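Virulence associated protein VapB (Rhodococcus equi, PDB 4CV7) is a plasmid-encoded virulence-associated protein of uncertain molecular function, whose C-terminal part folds into an eight-stranded antiparallel beta-barrel. Local coordinates at residues A[17-22]-A[37-42]; A[21-26]-A[44-49]; A[25-30]-A[53-58]; A[60-65]-A[84-89]. One frame throughout, in Å; residues are numbered along the deposited sequence. Where two conformers were deposited one is given.

Contact 1: residues A[17-22]-A[37-42]; sequences VYQKFH and GLTIPG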
# COMPACT_ATOMS: atom_id res chain seq x y z
N VAL A 17 -3.95 2.13 -16.22
CA VAL A 17 -5.20 2.00 -15.40
C VAL A 17 -5.19 0.97 -14.26
O VAL A 17 -5.99 1.10 -13.33
CB VAL A 17 -6.52 1.73 -16.18
CG1 VAL A 17 -6.85 2.85 -17.01
CG2 VAL A 17 -6.53 0.45 -16.93
N TYR A 18 -4.39 -0.11 -14.36
CA TYR A 18 -4.26 -1.08 -13.33
C TYR A 18 -2.86 -0.99 -12.69
O TYR A 18 -1.90 -0.83 -13.40
CB TYR A 18 -4.49 -2.46 -13.90
CG TYR A 18 -4.16 -3.57 -12.98
CD1 TYR A 18 -4.97 -3.99 -11.96
CD2 TYR A 18 -2.88 -4.16 -13.08
CE1 TYR A 18 -4.56 -4.97 -11.10
CE2 TYR A 18 -2.41 -5.07 -12.21
CZ TYR A 18 -3.21 -5.59 -11.24
OH TYR A 18 -2.78 -6.54 -10.33
N GLN A 19 -2.86 -1.21 -11.37
CA GLN A 19 -1.54 -1.33 -10.66
C GLN A 19 -1.55 -2.47 -9.70
O GLN A 19 -2.51 -2.68 -8.94
CB GLN A 19 -1.25 -0.05 -9.83
CG GLN A 19 -1.20 1.17 -10.73
CD GLN A 19 -2.57 1.81 -10.95
OE1 GLN A 19 -3.31 1.89 -9.97
NE2 GLN A 19 -2.89 2.17 -12.17
N LYS A 20 -0.42 -3.22 -9.65
CA LYS A 20 -0.21 -4.20 -8.60
C LYS A 20 0.80 -3.65 -7.61
O LYS A 20 1.87 -3.20 -7.97
CB LYS A 20 0.40 -5.41 -9.27
CG LYS A 20 0.77 -6.46 -8.22
CD LYS A 20 -0.34 -7.20 -7.56
CE LYS A 20 -0.75 -8.44 -8.26
NZ LYS A 20 -1.88 -9.04 -7.49
N PHE A 21 0.39 -3.64 -6.32
CA PHE A 21 1.25 -3.21 -5.26
C PHE A 21 1.68 -4.42 -4.38
O PHE A 21 0.84 -5.28 -4.11
CB PHE A 21 0.51 -2.19 -4.31
CG PHE A 21 0.39 -0.79 -4.81
CD1 PHE A 21 -0.46 -0.49 -5.86
CD2 PHE A 21 1.12 0.25 -4.23
CE1 PHE A 21 -0.61 0.80 -6.34
CE2 PHE A 21 0.98 1.56 -4.74
CZ PHE A 21 0.11 1.81 -5.75
N HIS A 22 2.91 -4.38 -3.91
CA HIS A 22 3.39 -5.27 -2.82
C HIS A 22 4.00 -4.38 -1.80
O HIS A 22 4.73 -3.43 -2.07
CB HIS A 22 4.40 -6.28 -3.32
CG HIS A 22 3.76 -7.28 -4.22
ND1 HIS A 22 3.86 -7.22 -5.58
CD2 HIS A 22 3.05 -8.39 -3.94
CE1 HIS A 22 3.23 -8.26 -6.11
NE2 HIS A 22 2.75 -8.99 -5.13
N GLY A 37 -6.39 3.15 -11.22
CA GLY A 37 -5.96 4.54 -11.05
C GLY A 37 -5.49 5.12 -12.32
O GLY A 37 -4.99 4.43 -13.16
N LEU A 38 -5.42 6.39 -12.42
CA LEU A 38 -5.01 7.07 -13.62
C LEU A 38 -3.53 7.36 -13.38
O LEU A 38 -3.15 8.37 -12.69
CB LEU A 38 -5.87 8.32 -13.83
CG LEU A 38 -7.31 8.01 -14.21
CD1 LEU A 38 -8.10 9.32 -14.29
CD2 LEU A 38 -7.41 7.21 -15.46
N THR A 39 -2.68 6.56 -13.94
CA THR A 39 -1.29 6.83 -13.85
C THR A 39 -0.46 6.35 -15.03
O THR A 39 -1.06 5.81 -15.96
CB THR A 39 -0.71 6.32 -12.62
OG1 THR A 39 0.64 6.82 -12.48
CG2 THR A 39 -0.72 4.91 -12.48
N ILE A 40 0.82 6.73 -14.98
CA ILE A 40 1.84 6.40 -15.95
C ILE A 40 2.26 4.92 -15.85
O ILE A 40 2.48 4.42 -14.73
CB ILE A 40 3.14 7.36 -15.66
CG1 ILE A 40 2.70 8.84 -15.71
CG2 ILE A 40 4.41 7.14 -16.43
CD1 ILE A 40 2.08 9.13 -17.04
N PRO A 41 2.38 4.25 -16.99
CA PRO A 41 2.85 2.89 -16.91
C PRO A 41 4.31 2.80 -16.50
O PRO A 41 5.13 3.72 -16.73
CB PRO A 41 2.62 2.35 -18.33
CG PRO A 41 2.56 3.58 -19.25
CD PRO A 41 2.18 4.70 -18.37
N GLY A 42 4.65 1.73 -15.83
CA GLY A 42 6.02 1.56 -15.33
C GLY A 42 6.06 0.78 -14.07
O GLY A 42 5.10 0.29 -13.63
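Val17 comes first, and its carbonyl meets the backbone of Gly37: Gly37 N donates to Val17 O over 3.0 Å, from well above the carbonyl plane and with some bend at the hydrogen (148°). The same glycine also receives a CA-H...O contact, since Val17 CA lies 3.3 Å from Gly37 O. Two residues on, Gln19 brings its side chain back to the 37-42 loop. Its chain leaves close beside the backbone N (chi1 -60°) and bends sharply at chi2, which carries the amide back to Gly37, where NE2 donates to Gly37 O over 3.2 Å. This bond is bent too, the donor standing above the carbonyl plane and the acceptor tilted from the amide plane. Gly37 is therefore held through both its N-H and its C=O. All this happens at the end of the antiparallel pair formed by strands 18-25 and 29-37, within the first Greek key of the barrel; the ladder runs on inward through Gln19 with Ala35 and Phe21 with Gly33. Gln19 OE1 makes a weak hydrogen bond to Tyr67 OH, giving the buried amide a partner at each end. Against its nitrogen rests Thr39 CG2, 3.5 Å from Gln19 NE2. That methyl is the branch of Thr39 nearest the strand, while OG1 is bonded to Ala96 O and Val98 N.

Contact 2: residues A[21-26]-A[44-49]; sequences FHVYGP and GAFWGT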
# COMPACT_ATOMS: atom_id res chain seq x y z
N PHE A 21 0.39 -3.64 -6.32
CA PHE A 21 1.25 -3.21 -5.26
C PHE A 21 1.68 -4.42 -4.38
O PHE A 21 0.84 -5.28 -4.11
CB PHE A 21 0.51 -2.19 -4.31
CG PHE A 21 0.39 -0.79 -4.81
CD1 PHE A 21 -0.46 -0.49 -5.86
CD2 PHE A 21 1.12 0.25 -4.23
CE1 PHE A 21 -0.61 0.80 -6.34
CE2 PHE A 21 0.98 1.56 -4.74
CZ PHE A 21 0.11 1.81 -5.75
N HIS A 22 2.91 -4.38 -3.91
CA HIS A 22 3.39 -5.27 -2.82
C HIS A 22 4.00 -4.38 -1.80
O HIS A 22 4.73 -3.43 -2.07
CB HIS A 22 4.40 -6.28 -3.32
CG HIS A 22 3.76 -7.28 -4.22
ND1 HIS A 22 3.86 -7.22 -5.58
CD2 HIS A 22 3.05 -8.39 -3.94
CE1 HIS A 22 3.23 -8.26 -6.11
NE2 HIS A 22 2.75 -8.99 -5.13
N VAL A 23 3.74 -4.70 -0.57
CA VAL A 23 4.46 -4.11 0.54
C VAL A 23 4.97 -5.18 1.47
O VAL A 23 4.21 -6.09 1.85
CB VAL A 23 3.59 -3.13 1.42
CG1 VAL A 23 4.34 -2.53 2.58
CG2 VAL A 23 2.99 -2.05 0.55
N TYR A 24 6.18 -5.06 1.95
CA TYR A 24 6.78 -6.01 2.90
C TYR A 24 6.79 -5.30 4.25
O TYR A 24 7.49 -4.29 4.43
CB TYR A 24 8.16 -6.44 2.41
CG TYR A 24 7.99 -7.03 0.99
CD1 TYR A 24 7.44 -8.29 0.88
CD2 TYR A 24 8.22 -6.32 -0.19
CE1 TYR A 24 7.17 -8.86 -0.34
CE2 TYR A 24 7.89 -6.92 -1.44
CZ TYR A 24 7.39 -8.17 -1.48
OH TYR A 24 7.03 -8.89 -2.58
N GLY A 25 5.95 -5.76 5.16
CA GLY A 25 5.75 -5.11 6.42
C GLY A 25 6.41 -5.86 7.61
O GLY A 25 6.99 -6.96 7.43
N PRO A 26 6.29 -5.33 8.78
CA PRO A 26 6.88 -5.97 9.98
C PRO A 26 6.21 -7.28 10.31
O PRO A 26 5.10 -7.63 9.88
CB PRO A 26 6.63 -4.93 11.07
CG PRO A 26 5.42 -4.15 10.62
CD PRO A 26 5.65 -4.02 9.12
N GLY A 44 8.18 0.54 -10.15
CA GLY A 44 9.20 1.02 -9.26
C GLY A 44 9.15 0.48 -7.86
O GLY A 44 8.18 -0.07 -7.51
N ALA A 45 10.20 0.64 -7.11
CA ALA A 45 10.32 0.23 -5.72
C ALA A 45 10.24 1.49 -4.83
O ALA A 45 10.49 2.60 -5.28
CB ALA A 45 11.55 -0.63 -5.47
N PHE A 46 9.84 1.28 -3.58
CA PHE A 46 9.75 2.34 -2.64
C PHE A 46 10.17 1.88 -1.24
O PHE A 46 10.08 0.70 -0.89
CB PHE A 46 8.38 3.02 -2.72
CG PHE A 46 7.22 2.12 -2.40
CD1 PHE A 46 6.87 1.85 -1.08
CD2 PHE A 46 6.44 1.51 -3.41
CE1 PHE A 46 5.82 1.04 -0.80
CE2 PHE A 46 5.39 0.68 -3.13
CZ PHE A 46 5.07 0.46 -1.81
N TRP A 47 10.60 2.87 -0.45
CA TRP A 47 10.89 2.67 0.95
C TRP A 47 10.09 3.63 1.70
O TRP A 47 9.84 4.74 1.26
CB TRP A 47 12.41 2.99 1.22
CG TRP A 47 13.10 1.97 0.46
CD1 TRP A 47 13.40 0.74 0.89
CD2 TRP A 47 13.33 1.98 -0.96
NE1 TRP A 47 13.84 -0.02 -0.14
CE2 TRP A 47 13.76 0.71 -1.30
CE3 TRP A 47 13.20 2.95 -1.97
CZ2 TRP A 47 14.09 0.36 -2.62
CZ3 TRP A 47 13.52 2.61 -3.29
CH2 TRP A 47 13.97 1.33 -3.60
N GLY A 48 9.69 3.26 2.87
CA GLY A 48 8.95 4.19 3.68
C GLY A 48 8.60 3.69 5.09
O GLY A 48 9.32 2.81 5.57
N THR A 49 7.64 4.34 5.71
CA THR A 49 7.25 4.05 7.05
C THR A 49 5.80 3.70 7.09
O THR A 49 4.96 4.46 6.58
CB THR A 49 7.56 5.26 7.96
OG1 THR A 49 8.98 5.56 7.86
CG2 THR A 49 7.22 5.02 9.40
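The carbonyl oxygen of His22 is the polar atom that meets the opposing strand: Phe46 CZ lies 3.9 Å from His22 O, approached obliquely by the ring. This is a close packing contact, and the backbone of His22 pairs with Asn11 of strand 4-14. One residue on, Val23 brings its CG2 branch to the same ring carbon, with Val23 CG2 4.0 Å from Phe46 CZ. The methyl lies at the ring edge, near the ring plane, and the two side chains cross at about a right angle. Val23 has CG1 anti to its N (chi1 179°), an orientation that turns CG2 to the phenyl ring. On the other side of His22 in the sequence, the Phe21 ring comes more loosely, its CD2 4.4 Å from Phe46 CE2. Strands 21-25 and 44-49 run roughly parallel, 35° apart, with their axes 9.1 Å from each other at closest approach. They are not neighbours in the sheet: strand 4-14 lies between them and is antiparallel to both, as the first Greek key returns strand 42-52 to the far side of strand 4-14. Side chains must bridge this gap, and Phe46 does most of it. With CG set between its backbone N and carbonyl carbon (chi1 62°), the ring swings its CZ end over to strand 18-25; Ala91, Leu74 and Ile76 also pack on it. The His22 imidazole leads away from this interior, and its nearest atom is about 2 Å from a bound cobalt ion.

Contact 3: residues A[25-30]-A[53-58]; sequences GPEDMV and SDLQRL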
# COMPACT_ATOMS: atom_id res chain seq x y z
N GLY A 25 5.95 -5.76 5.16
CA GLY A 25 5.75 -5.11 6.42
C GLY A 25 6.41 -5.86 7.61
O GLY A 25 6.99 -6.96 7.43
N PRO A 26 6.29 -5.33 8.78
CA PRO A 26 6.88 -5.97 9.98
C PRO A 26 6.21 -7.28 10.31
O PRO A 26 5.10 -7.63 9.88
CB PRO A 26 6.63 -4.93 11.07
CG PRO A 26 5.42 -4.15 10.62
CD PRO A 26 5.65 -4.02 9.12
N GLU A 27 6.96 -8.12 11.03
CA GLU A 27 6.45 -9.46 11.39
C GLU A 27 6.30 -10.35 10.13
O GLU A 27 5.47 -11.27 10.09
CB GLU A 27 5.23 -9.44 12.38
CG GLU A 27 5.63 -8.56 13.57
CD GLU A 27 4.63 -8.43 14.73
OE1 GLU A 27 3.60 -9.10 14.73
OE2 GLU A 27 4.96 -7.71 15.73
N ASP A 28 7.12 -10.07 9.10
CA ASP A 28 7.25 -10.95 7.94
C ASP A 28 5.95 -11.04 7.13
O ASP A 28 5.59 -12.05 6.58
CB ASP A 28 7.85 -12.32 8.33
CG ASP A 28 9.10 -12.22 9.20
OD1 ASP A 28 9.86 -11.21 9.18
OD2 ASP A 28 9.40 -13.25 9.82
N MET A 29 5.21 -9.92 7.09
CA MET A 29 3.93 -9.95 6.46
C MET A 29 4.00 -9.25 5.08
O MET A 29 4.79 -8.35 4.89
CB MET A 29 2.92 -9.18 7.31
CG MET A 29 1.61 -9.85 7.43
SD MET A 29 1.57 -11.55 8.06
CE MET A 29 1.87 -11.26 9.82
N VAL A 30 3.14 -9.62 4.17
CA VAL A 30 3.19 -9.11 2.86
C VAL A 30 1.78 -8.61 2.42
O VAL A 30 0.81 -9.33 2.60
CB VAL A 30 3.66 -10.20 1.83
CG1 VAL A 30 3.62 -9.63 0.47
CG2 VAL A 30 5.01 -10.78 2.23
N SER A 53 -1.79 2.26 14.75
CA SER A 53 -2.04 2.08 16.15
C SER A 53 -2.40 0.63 16.52
O SER A 53 -2.46 0.32 17.73
CB SER A 53 -3.11 3.04 16.60
OG SER A 53 -4.31 2.73 15.94
N ASP A 54 -2.56 -0.23 15.55
CA ASP A 54 -2.86 -1.66 15.87
C ASP A 54 -2.49 -2.52 14.62
O ASP A 54 -3.23 -2.74 13.71
CB ASP A 54 -4.33 -1.79 16.19
CG ASP A 54 -4.72 -3.14 16.72
OD1 ASP A 54 -3.96 -4.17 16.48
OD2 ASP A 54 -5.73 -3.30 17.45
N LEU A 55 -1.26 -2.99 14.69
CA LEU A 55 -0.67 -3.78 13.60
C LEU A 55 -1.47 -5.03 13.31
O LEU A 55 -1.75 -5.34 12.16
CB LEU A 55 0.82 -4.04 13.95
CG LEU A 55 1.57 -4.76 12.79
CD1 LEU A 55 1.77 -3.87 11.58
CD2 LEU A 55 2.91 -5.29 13.26
N GLN A 56 -1.83 -5.75 14.36
CA GLN A 56 -2.56 -6.96 14.15
C GLN A 56 -3.91 -6.71 13.51
O GLN A 56 -4.30 -7.45 12.64
CB GLN A 56 -2.70 -7.75 15.45
CG GLN A 56 -3.34 -9.08 15.40
CD GLN A 56 -4.85 -9.10 15.37
OE1 GLN A 56 -5.51 -8.14 15.81
NE2 GLN A 56 -5.44 -10.28 15.00
N ARG A 57 -4.59 -5.63 13.88
CA ARG A 57 -5.86 -5.28 13.29
C ARG A 57 -5.67 -4.90 11.80
O ARG A 57 -6.53 -5.22 10.95
CB ARG A 57 -6.52 -4.19 14.08
CG ARG A 57 -7.94 -3.88 13.60
CD ARG A 57 -8.56 -2.81 14.42
NE ARG A 57 -9.95 -2.63 14.11
CZ ARG A 57 -10.81 -1.97 14.87
NH1 ARG A 57 -10.46 -1.51 16.01
NH2 ARG A 57 -12.08 -1.96 14.44
N LEU A 58 -4.57 -4.17 11.51
CA LEU A 58 -4.27 -3.81 10.14
C LEU A 58 -4.17 -5.08 9.29
O LEU A 58 -4.80 -5.22 8.24
CB LEU A 58 -2.99 -3.02 10.08
CG LEU A 58 -2.42 -2.77 8.66
CD1 LEU A 58 -3.20 -1.69 7.95
CD2 LEU A 58 -0.95 -2.36 8.83
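Leu55 reaches across from the first turn of helix 55-61 and presses both methyls on the ring of Pro26: Pro26 CG is 3.8 Å from Leu55 CD1 and equally far from Leu55 CD2. The leucine has CG anti to its backbone N (chi1 -174°), which carries both methyls over to the 25-30 turn, and the proline ring meets them at a slant. Glu27 covers CD2 from a second direction. Its chain is extended beyond CG, and the carboxylate comes to rest against the methyl, with Glu27 CD 3.9 Å from Leu55 CD2. This is a surface contact, apolar on the leucine side and charged on the glutamate side. Both Glu27 and Asp28 have left-handed backbone angles, as the chain turns tightly from strand 18-25 into strand 29-37; Gly25 N to Met29 O, 2.9 Å, closes that turn. At the N-terminal end of helix 55-61 Asp54 is the N-cap, its OD1 accepting Arg57 N over 3.0 Å from well above the carboxylate plane. Leu50 of strand 42-52 and Tyr6 of strand 4-14 also touch both Pro26 and Leu55, so the hairpin turn and helix 55-61 meet over one end of the barrel.

Contact 4: residues A[60-65]-A[84-89]; sequences KDTVSF and GFLGHI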
# COMPACT_ATOMS: atom_id res chain seq x y z
N LYS A 60 -5.25 -8.16 9.98
CA LYS A 60 -6.47 -8.95 9.89
C LYS A 60 -7.54 -8.32 9.02
O LYS A 60 -8.22 -9.04 8.28
CB LYS A 60 -7.14 -9.22 11.18
CG LYS A 60 -8.15 -10.35 11.07
CD LYS A 60 -9.06 -10.34 12.18
CE LYS A 60 -10.42 -10.88 11.86
NZ LYS A 60 -11.36 -9.74 12.00
N ASP A 61 -7.75 -7.01 9.15
CA ASP A 61 -8.98 -6.38 8.65
C ASP A 61 -8.81 -5.62 7.37
O ASP A 61 -9.81 -5.17 6.82
CB ASP A 61 -9.63 -5.56 9.74
CG ASP A 61 -10.38 -6.40 10.72
OD1 ASP A 61 -10.58 -7.58 10.55
OD2 ASP A 61 -10.84 -5.80 11.72
N THR A 62 -7.61 -5.36 6.91
CA THR A 62 -7.45 -4.65 5.65
C THR A 62 -8.13 -5.45 4.54
O THR A 62 -7.86 -6.62 4.31
CB THR A 62 -6.02 -4.43 5.20
OG1 THR A 62 -5.35 -3.60 6.15
CG2 THR A 62 -5.93 -3.77 3.80
N VAL A 63 -9.02 -4.78 3.78
CA VAL A 63 -9.60 -5.27 2.53
C VAL A 63 -9.38 -4.39 1.35
O VAL A 63 -9.58 -4.81 0.19
CB VAL A 63 -11.11 -5.66 2.67
CG1 VAL A 63 -11.34 -6.68 3.78
CG2 VAL A 63 -12.00 -4.40 2.84
N SER A 64 -9.09 -3.14 1.61
CA SER A 64 -8.93 -2.14 0.49
C SER A 64 -7.88 -1.17 0.85
O SER A 64 -7.39 -1.07 1.96
CB SER A 64 -10.21 -1.45 0.19
OG SER A 64 -10.52 -0.51 1.18
N PHE A 65 -7.43 -0.45 -0.18
CA PHE A 65 -6.38 0.57 -0.02
C PHE A 65 -6.61 1.67 -1.04
O PHE A 65 -7.19 1.45 -2.08
CB PHE A 65 -4.96 -0.01 -0.05
CG PHE A 65 -4.48 -0.44 -1.40
CD1 PHE A 65 -5.12 -1.43 -2.15
CD2 PHE A 65 -3.45 0.25 -2.07
CE1 PHE A 65 -4.67 -1.79 -3.43
CE2 PHE A 65 -3.03 -0.10 -3.33
CZ PHE A 65 -3.65 -1.11 -3.99
N GLY A 84 -13.27 1.73 7.74
CA GLY A 84 -12.42 2.13 8.83
C GLY A 84 -11.00 2.24 8.43
O GLY A 84 -10.46 1.30 7.79
N PHE A 85 -10.28 3.30 8.75
CA PHE A 85 -8.87 3.52 8.52
C PHE A 85 -8.01 2.79 9.45
O PHE A 85 -8.23 2.89 10.66
CB PHE A 85 -8.60 5.01 8.67
CG PHE A 85 -7.18 5.40 8.57
CD1 PHE A 85 -6.56 5.47 7.32
CD2 PHE A 85 -6.40 5.54 9.72
CE1 PHE A 85 -5.27 5.82 7.20
CE2 PHE A 85 -5.05 5.95 9.59
CZ PHE A 85 -4.53 6.07 8.34
N LEU A 86 -7.15 1.90 8.98
CA LEU A 86 -6.38 1.02 9.77
C LEU A 86 -4.92 1.40 9.93
O LEU A 86 -4.18 0.80 10.70
CB LEU A 86 -6.44 -0.40 9.17
CG LEU A 86 -7.87 -1.01 9.11
CD1 LEU A 86 -7.84 -2.34 8.36
CD2 LEU A 86 -8.47 -1.13 10.50
N GLY A 87 -4.40 2.34 9.12
CA GLY A 87 -3.03 2.75 9.11
C GLY A 87 -2.64 3.18 7.72
O GLY A 87 -3.42 3.15 6.80
N HIS A 88 -1.41 3.73 7.62
CA HIS A 88 -0.95 4.26 6.35
C HIS A 88 0.58 4.14 6.28
O HIS A 88 1.28 4.03 7.24
CB HIS A 88 -1.38 5.70 6.16
CG HIS A 88 -0.51 6.69 6.77
ND1 HIS A 88 -0.54 6.94 8.09
CD2 HIS A 88 0.40 7.53 6.25
CE1 HIS A 88 0.29 7.94 8.40
NE2 HIS A 88 0.93 8.25 7.30
N ILE A 89 1.02 4.18 5.01
CA ILE A 89 2.42 4.27 4.69
C ILE A 89 2.70 5.58 4.05
O ILE A 89 1.95 6.10 3.20
CB ILE A 89 2.78 3.17 3.70
CG1 ILE A 89 2.75 1.81 4.42
CG2 ILE A 89 4.21 3.37 3.12
CD1 ILE A 89 2.79 0.57 3.60
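Leu86 packs on the backbone and side chains of Asp61 and Thr62, and can be followed outward from its own strand. Its CB points to the 60-65 segment and packs against Leu58 of helix 55-61. At CG the chain forks. Beyond it chi2 is nearly trans (173°), which stretches CD1 straight on from CA, and this methyl makes the contact: Leu86 CD1 is 3.4 Å from Thr62 N, 3.6 Å from Asp61 C and 3.6 Å from Thr62 OG1. Asp61 CB flanks it, 3.9 Å from Leu86 CD1. CD1 thus rests on the Asp61-Thr62 peptide link, where the chain leaves helix 55-61. The other methyl, CD2, turns to the Arg57 side chain and is only loosely met. Thr62 presents its hydroxyl to CD1 while bonding to Leu58 O, so the buried oxygen has its polar partner in the helix just left behind. Its chi1 of -63° sets OG1 beside the backbone N, so that N and hydroxyl both face Leu86 CD1. Just beyond, Val63 and Ser64 both face Phe79 in a classic beta bulge that starts the pairing of strand 64-68 with strand 74-79. Strand 85-91 follows next in the sheet and pairs Leu86 with Phe78, while on its other side Leu86 O accepts Thr52 OG1 from strand 42-52; helix 55-61 thus ends against the start of strand 85-91.

How the contacts relate
Contact 2 is the buried one, where phenyl and valine groups pack inside the barrel, whereas contact 3 lies on the surface and contacts 1 and 4 are partly buried. Polar bonding dominates contact 1, through an amide and peptide groups; contact 2 is apolar, contact 3 sets a leucine against proline and carboxylate, and contact 4 a methyl on a peptide link. Strand 18-25 serves contacts 1 and 2 along its length, and helix 55-61 serves contacts 3 and 4, which meet where Leu58 packs on Leu86. Contacts 1 and 3 lie on opposite sides of the chain's centre. Between contacts 2 and 4, Val23 packs on Ile89 and Phe21 on Phe65, joining the two Greek keys through the interior.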